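Local coordinates for ABC transporter, substrate binding protein (Mannopine) (Agrobacterium fabrum, PDB 5L9S) that serves as a periplasmic solute-binding protein of an ABC transporter, probably delivering mannopine to its membrane partner, and is seen here open and without ligand, at residues A[13-16]-A[17-21]; A[39-42]-A[43-46]; A[307-310]-A[311-315]. All coordinates share one frame; numbering follows the deposited sequence.

All three contacts are local, each within a helix or at its start, between residues about a turn apart. They lie on three different helices, and none touches another. Contact 1, in helix 12-30, is partly buried: one face packs apolar groups while a glutamate-arginine pair lies along another. Contacts 2 and 3 are surface contacts at the first turns of helices 41-53 and 307-325. In contact 2 a capping box closes the helix start, with a salt bridge beside it; in contact 3 two asparagines double the backbone bonds and one of them lies over one face of a tryptophan. Contacts 1 and 3, with centres 31 Å apart, are on opposite sides of the chain's centre.

Contact 1. Residues A[13-16]-A[17-21]; sequences TYEK and ALREA
Glu15 and Arg19, one turn apart on helix 12-30, lie side by side and point the same way. Glu15 OE2 forms a salt bridge with Arg19 NH2 over 3.2 Å, meeting the guanidinium at its edge and in its plane. The carboxylate is nevertheless turned 76° against the guanidinium, so the two groups share a single oxygen-nitrogen contact and no paired, two-pronged bridge. Both side chains leave with CG anti to the backbone N (chi1 -172° for Glu15, -158° for Arg19), and the arginine then bends at its third torsion, which brings NH2 back along the glutamate stem to 3.3 Å from Glu15 CG. Arg19 has a second polar partner, since NH1 hydrogen-bonds to Thr36 OG1.

On another face of the helix Tyr14 and Leu18 meet at a slant, with Tyr14 CE1 4.2 Å from Leu18 CD1. The leucine methyl reaches the ring obliquely, a loose apolar touch. Tyr14 OH is hydrogen-bonded to Asp236 OD2. Lys16 and Glu20 also run alongside one another, but their charged ends stay apart: Lys16 NZ is 6.7 Å from Glu20 OE2, and the nearer approach is made by the aliphatic part of the lysine.

Beneath these side chains the helix keeps its regular backbone bonds, such as Leu18 N to Tyr14 O at 3.2 Å, before a wider pi-type turn at 19-21. This helix is the connection of a beta-alpha-beta unit between parallel strands 4-9 and 33-38. Tyr14 and Leu18 rest on Leu63 of strand 61-65 and Leu106 of strand 103-116, while Ala17 packs against Thr270 and Leu271 of helix 261-271.

Contact 2. Residues A[39-42]-A[43-46]; sequences GTDA and EKRA
Thr40 and Glu43 form a capping box at the start of helix 41-53, each side chain serving the backbone of the other. Glu43 N donates to Thr40 OG1 over 3.2 Å, and in return Thr40 N donates to Glu43 OE2 over 3.1 Å in an almost straight bond (171° at the hydrogen). That oxygen is met from above the carboxylate plane. With chi1 at 72°, the threonine hydroxyl sits between its own backbone N and carbonyl carbon, facing the amide of Glu43. A further, weak bond runs from Thr40 OG1 to Glu43 OE2 (3.4 Å).

The charged contacts lie on another flank. Asp41 and Lys44 run side by side, and Asp41 OD1 makes a salt bridge of 3.3 Å with Lys44 NZ. The lysine chain is bent at its last three torsions and curls back toward the N-terminal end of the helix, passing with CD 3.3 Å from Gly39 O. Arg45 folds its guanidinium over the backbone, with Asp41 O 3.6 Å above the plane and displaced toward its rim; the charge itself is paired with Asp64 through NH1.

Among backbone bonds, Lys44 N to Thr40 O (2.9 Å) sets the first turn, followed by Arg45 N to Asp41 O. The segment leads from strand 33-38 into the helix: Gly39 is hydrogen-bonded through its backbone to Thr9 of the adjacent parallel strand 4-9, and Lys44 packs on Thr10 and Trp59 in neighbouring loops.

Contact 3. Residues A[307-310]-A[311-315]; sequences AQWI and NANMG
The first turns of helix 307-325, the last helix of the modelled chain, carry two asparagines that each bond back to the carbonyl four residues earlier, with side chain and backbone together. Asn311 does this at Ala307 O, which accepts both from Asn311 N at 3.2 Å and from Asn311 ND2 at 2.7 Å. The two donors approach from opposite faces of the carbonyl plane. The amide nitrogen of the side chain stands well above that plane, and its bond is bent, with 140° at the hydrogen. The same ND2 also hydrogen-bonds to Ile67 O, so this asparagine ties the helix start to a loop, and its side chain touches Ser71 there.

Asn313 likewise sends two donors to Trp309 O, here with the carbonyl oxygen in the plane of its amide. Asn313 ND2 donates to Trp309 O over 3.0 Å in a fairly straight bond, while Asn313 N supplies the backbone bond of 2.9 Å. The bond from ND2 limits the rotation of the amide and holds it over the indole. CG of Trp309 is anti to the backbone N (chi1 -174°), which lays the ring along the helix toward Asn313. The indole also touches Pro168 and Leu169.

The two side chains cross at about a right angle, although the flat groups themselves are only 28° from parallel. Asn313 ND2 lies over one indole face, 3.1 Å above the plane and displaced toward its rim on the side of NE1. Farther along the same ring system, Asn313 CB makes a CH-pi contact, sitting 4.1 Å from the centroid of the six-membered ring of Trp309 and almost directly above it.

Contact 1. Residues A[13-16]-A[17-21]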
loop_
_atom_site.group_PDB
_atom_site.type_symbol
_atom_site.label_atom_id
_atom_site.label_comp_id
_atom_site.label_asym_id
_atom_site.label_seq_id
_atom_site.Cartn_x
_atom_site.Cartn_y
_atom_site.Cartn_z
ATOM N N THR A 13 13.780 -7.126 6.506
ATOM C CA THR A 13 12.624 -7.699 7.211
ATOM C C THR A 13 11.559 -8.197 6.240
ATOM O O THR A 13 10.972 -9.257 6.469
ATOM C CB THR A 13 12.105 -6.670 8.237
ATOM O OG1 THR A 13 12.940 -6.769 9.387
ATOM C CG2 THR A 13 10.655 -6.898 8.640
ATOM N N TYR A 14 11.336 -7.425 5.162
ATOM C CA TYR A 14 10.391 -7.694 4.094
ATOM C C TYR A 14 10.774 -9.005 3.390
ATOM O O TYR A 14 9.943 -9.911 3.296
ATOM C CB TYR A 14 10.388 -6.494 3.127
ATOM C CG TYR A 14 9.204 -6.371 2.181
ATOM C CD1 TYR A 14 8.082 -7.186 2.316
ATOM C CD2 TYR A 14 9.209 -5.441 1.149
ATOM C CE1 TYR A 14 7.005 -7.090 1.432
ATOM C CE2 TYR A 14 8.138 -5.333 0.257
ATOM C CZ TYR A 14 7.035 -6.155 0.406
ATOM O OH TYR A 14 5.992 -6.019 -0.481
ATOM N N GLU A 15 12.044 -9.129 2.977
ATOM C CA GLU A 15 12.601 -10.306 2.318
ATOM C C GLU A 15 12.552 -11.547 3.210
ATOM O O GLU A 15 12.233 -12.635 2.728
ATOM C CB GLU A 15 14.027 -10.000 1.920
ATOM C CG GLU A 15 14.732 -11.016 1.049
ATOM C CD GLU A 15 16.058 -10.443 0.598
ATOM O OE1 GLU A 15 16.108 -9.861 -0.513
ATOM O OE2 GLU A 15 17.007 -10.447 1.415
ATOM N N LYS A 16 12.857 -11.381 4.504
ATOM C CA LYS A 16 12.860 -12.450 5.509
ATOM C C LYS A 16 11.485 -13.053 5.665
ATOM O O LYS A 16 11.370 -14.281 5.673
ATOM C CB LYS A 16 13.366 -11.892 6.841
ATOM C CG LYS A 16 13.898 -12.923 7.827
ATOM C CD LYS A 16 14.240 -12.260 9.172
ATOM C CE LYS A 16 15.684 -11.784 9.313
ATOM N NZ LYS A 16 15.969 -10.556 8.510
ATOM N N ALA A 17 10.432 -12.204 5.753
ATOM C CA ALA A 17 9.029 -12.632 5.866
ATOM C C ALA A 17 8.601 -13.457 4.619
ATOM O O ALA A 17 7.950 -14.503 4.752
ATOM C CB ALA A 17 8.121 -11.421 6.042
ATOM N N LEU A 18 9.010 -12.996 3.419
ATOM C CA LEU A 18 8.733 -13.655 2.142
ATOM C C LEU A 18 9.489 -14.969 1.986
ATOM O O LEU A 18 8.955 -15.906 1.413
ATOM C CB LEU A 18 8.995 -12.700 0.949
ATOM C CG LEU A 18 8.194 -11.362 0.929
ATOM C CD1 LEU A 18 8.541 -10.552 -0.270
ATOM C CD2 LEU A 18 6.675 -11.580 0.998
ATOM N N ARG A 19 10.695 -15.067 2.535
ATOM C CA ARG A 19 11.502 -16.286 2.448
ATOM C C ARG A 19 10.862 -17.423 3.241
ATOM O O ARG A 19 10.769 -18.546 2.752
ATOM C CB ARG A 19 12.916 -16.008 2.956
ATOM C CG ARG A 19 13.973 -16.994 2.457
ATOM C CD ARG A 19 15.340 -16.687 3.040
ATOM N NE ARG A 19 15.768 -15.302 2.777
ATOM C CZ ARG A 19 16.401 -14.892 1.678
ATOM N NH1 ARG A 19 16.692 -15.753 0.706
ATOM N NH2 ARG A 19 16.751 -13.622 1.544
ATOM N N GLU A 20 10.407 -17.105 4.465
ATOM C CA GLU A 20 9.800 -18.042 5.403
ATOM C C GLU A 20 8.402 -18.478 4.970
ATOM O O GLU A 20 8.064 -19.654 5.108
ATOM C CB GLU A 20 9.724 -17.413 6.802
ATOM C CG GLU A 20 11.076 -17.141 7.452
ATOM C CD GLU A 20 11.085 -16.247 8.687
ATOM O OE1 GLU A 20 10.017 -15.698 9.055
ATOM O OE2 GLU A 20 12.180 -16.078 9.275
ATOM N N ALA A 21 7.585 -17.536 4.464
ATOM C CA ALA A 21 6.199 -17.803 4.104
ATOM C C ALA A 21 5.952 -18.181 2.651
ATOM O O ALA A 21 4.969 -18.865 2.372
ATOM C CB ALA A 21 5.344 -16.604 4.478
#

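Contact 2. Residues A[39-42]-A[43-46]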
loop_
_atom_site.group_PDB
_atom_site.type_symbol
_atom_site.label_atom_id
_atom_site.label_comp_id
_atom_site.label_asym_id
_atom_site.label_seq_id
_atom_site.Cartn_x
_atom_site.Cartn_y
_atom_site.Cartn_z
ATOM N N GLY A 39 17.656 -4.192 -3.055
ATOM C CA GLY A 39 17.872 -2.832 -3.529
ATOM C C GLY A 39 16.684 -1.941 -3.250
ATOM O O GLY A 39 15.606 -2.448 -2.944
ATOM N N THR A 40 16.855 -0.606 -3.370
ATOM C CA THR A 40 15.743 0.335 -3.187
ATOM C C THR A 40 14.815 0.254 -4.406
ATOM O O THR A 40 15.220 -0.269 -5.451
ATOM C CB THR A 40 16.234 1.775 -2.930
ATOM O OG1 THR A 40 16.771 2.346 -4.130
ATOM C CG2 THR A 40 17.235 1.871 -1.776
ATOM N N ASP A 41 13.573 0.760 -4.274
ATOM C CA ASP A 41 12.581 0.765 -5.361
ATOM C C ASP A 41 13.113 1.495 -6.575
ATOM O O ASP A 41 12.931 0.996 -7.679
ATOM C CB ASP A 41 11.233 1.347 -4.905
ATOM C CG ASP A 41 10.663 0.652 -3.675
ATOM O OD1 ASP A 41 9.968 -0.378 -3.841
ATOM O OD2 ASP A 41 10.939 1.121 -2.542
ATOM N N ALA A 42 13.819 2.637 -6.382
ATOM C CA ALA A 42 14.434 3.418 -7.483
ATOM C C ALA A 42 15.602 2.681 -8.137
ATOM O O ALA A 42 15.743 2.744 -9.364
ATOM C CB ALA A 42 14.893 4.782 -6.995
ATOM N N GLU A 43 16.438 1.990 -7.322
ATOM C CA GLU A 43 17.573 1.187 -7.790
ATOM C C GLU A 43 17.072 0.040 -8.661
ATOM O O GLU A 43 17.665 -0.225 -9.713
ATOM C CB GLU A 43 18.317 0.566 -6.607
ATOM C CG GLU A 43 19.463 1.366 -6.040
ATOM C CD GLU A 43 20.132 0.570 -4.940
ATOM O OE1 GLU A 43 21.037 -0.238 -5.257
ATOM O OE2 GLU A 43 19.669 0.663 -3.779
ATOM N N LYS A 44 16.006 -0.661 -8.193
ATOM C CA LYS A 44 15.363 -1.793 -8.863
ATOM C C LYS A 44 14.792 -1.382 -10.214
ATOM O O LYS A 44 15.107 -2.022 -11.216
ATOM C CB LYS A 44 14.270 -2.384 -7.976
ATOM C CG LYS A 44 14.737 -3.561 -7.132
ATOM C CD LYS A 44 14.149 -3.542 -5.740
ATOM C CE LYS A 44 12.664 -3.720 -5.681
ATOM N NZ LYS A 44 12.057 -2.749 -4.734
ATOM N N ARG A 45 14.008 -0.282 -10.245
ATOM C CA ARG A 45 13.407 0.290 -11.457
ATOM C C ARG A 45 14.481 0.570 -12.483
ATOM O O ARG A 45 14.340 0.147 -13.635
ATOM C CB ARG A 45 12.644 1.587 -11.141
ATOM C CG ARG A 45 11.330 1.351 -10.443
ATOM C CD ARG A 45 10.483 2.601 -10.386
ATOM N NE ARG A 45 10.844 3.494 -9.282
ATOM C CZ ARG A 45 10.222 3.524 -8.105
ATOM N NH1 ARG A 45 9.197 2.721 -7.868
ATOM N NH2 ARG A 45 10.605 4.381 -7.168
ATOM N N ALA A 46 15.587 1.223 -12.046
ATOM C CA ALA A 46 16.736 1.563 -12.895
ATOM C C ALA A 46 17.523 0.339 -13.353
ATOM O O ALA A 46 18.057 0.348 -14.477
ATOM C CB ALA A 46 17.645 2.535 -12.173
#

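Contact 3. Residues A[307-310]-A[311-315]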
loop_
_atom_site.group_PDB
_atom_site.type_symbol
_atom_site.label_atom_id
_atom_site.label_comp_id
_atom_site.label_asym_id
_atom_site.label_seq_id
_atom_site.Cartn_x
_atom_site.Cartn_y
_atom_site.Cartn_z
ATOM N N ALA A 307 -4.825 3.934 -10.223
ATOM C CA ALA A 307 -3.448 4.077 -10.686
ATOM C C ALA A 307 -3.362 4.832 -12.011
ATOM O O ALA A 307 -2.435 5.618 -12.188
ATOM C CB ALA A 307 -2.785 2.712 -10.805
ATOM N N GLN A 308 -4.339 4.631 -12.921
ATOM C CA GLN A 308 -4.332 5.311 -14.219
ATOM C C GLN A 308 -4.381 6.828 -14.061
ATOM O O GLN A 308 -3.591 7.520 -14.709
ATOM C CB GLN A 308 -5.480 4.841 -15.125
ATOM C CG GLN A 308 -5.190 3.573 -15.918
ATOM C CD GLN A 308 -6.367 3.138 -16.761
ATOM O OE1 GLN A 308 -7.450 3.741 -16.744
ATOM N NE2 GLN A 308 -6.185 2.054 -17.495
ATOM N N TRP A 309 -5.296 7.341 -13.196
ATOM C CA TRP A 309 -5.475 8.767 -12.942
ATOM C C TRP A 309 -4.282 9.392 -12.208
ATOM O O TRP A 309 -3.789 10.441 -12.637
ATOM C CB TRP A 309 -6.803 9.041 -12.213
ATOM C CG TRP A 309 -7.124 10.503 -12.053
ATOM C CD1 TRP A 309 -7.896 11.266 -12.877
ATOM C CD2 TRP A 309 -6.626 11.389 -11.033
ATOM N NE1 TRP A 309 -7.932 12.567 -12.423
ATOM C CE2 TRP A 309 -7.162 12.671 -11.294
ATOM C CE3 TRP A 309 -5.793 11.219 -9.910
ATOM C CZ2 TRP A 309 -6.890 13.777 -10.479
ATOM C CZ3 TRP A 309 -5.497 12.320 -9.125
ATOM C CH2 TRP A 309 -6.040 13.584 -9.413
ATOM N N ILE A 310 -3.822 8.762 -11.109
ATOM C CA ILE A 310 -2.679 9.252 -10.321
ATOM C C ILE A 310 -1.423 9.458 -11.204
ATOM O O ILE A 310 -0.790 10.516 -11.107
ATOM C CB ILE A 310 -2.405 8.372 -9.063
ATOM C CG1 ILE A 310 -3.626 8.393 -8.106
ATOM C CG2 ILE A 310 -1.120 8.832 -8.330
ATOM C CD1 ILE A 310 -3.740 7.217 -7.227
ATOM N N ASN A 311 -1.099 8.473 -12.084
ATOM C CA ASN A 311 0.066 8.535 -12.976
ATOM C C ASN A 311 -0.051 9.625 -14.014
ATOM O O ASN A 311 0.928 10.323 -14.282
ATOM C CB ASN A 311 0.346 7.200 -13.640
ATOM C CG ASN A 311 1.019 6.222 -12.729
ATOM O OD1 ASN A 311 2.204 6.371 -12.348
ATOM N ND2 ASN A 311 0.262 5.199 -12.362
ATOM N N ALA A 312 -1.243 9.779 -14.592
ATOM C CA ALA A 312 -1.505 10.814 -15.588
ATOM C C ALA A 312 -1.460 12.226 -15.003
ATOM O O ALA A 312 -1.015 13.151 -15.703
ATOM C CB ALA A 312 -2.853 10.578 -16.252
ATOM N N ASN A 313 -1.909 12.399 -13.735
ATOM C CA ASN A 313 -1.958 13.725 -13.118
ATOM C C ASN A 313 -0.841 13.985 -12.092
ATOM O O ASN A 313 -0.838 15.037 -11.454
ATOM C CB ASN A 313 -3.340 13.983 -12.528
ATOM C CG ASN A 313 -4.429 13.993 -13.566
ATOM O OD1 ASN A 313 -4.714 15.015 -14.191
ATOM N ND2 ASN A 313 -5.051 12.847 -13.798
ATOM N N MET A 314 0.143 13.087 -12.016
ATOM C CA MET A 314 1.295 13.138 -11.108
ATOM C C MET A 314 2.099 14.459 -11.113
ATOM O O MET A 314 2.310 15.029 -10.038
ATOM C CB MET A 314 2.232 11.955 -11.379
ATOM C CG MET A 314 2.433 11.075 -10.189
ATOM S SD MET A 314 3.294 12.015 -8.928
ATOM C CE MET A 314 4.272 10.685 -8.160
ATOM N N GLY A 315 2.566 14.889 -12.292
ATOM C CA GLY A 315 3.351 16.111 -12.459
ATOM C C GLY A 315 2.638 17.339 -11.940
ATOM O O GLY A 315 3.173 18.067 -11.097
#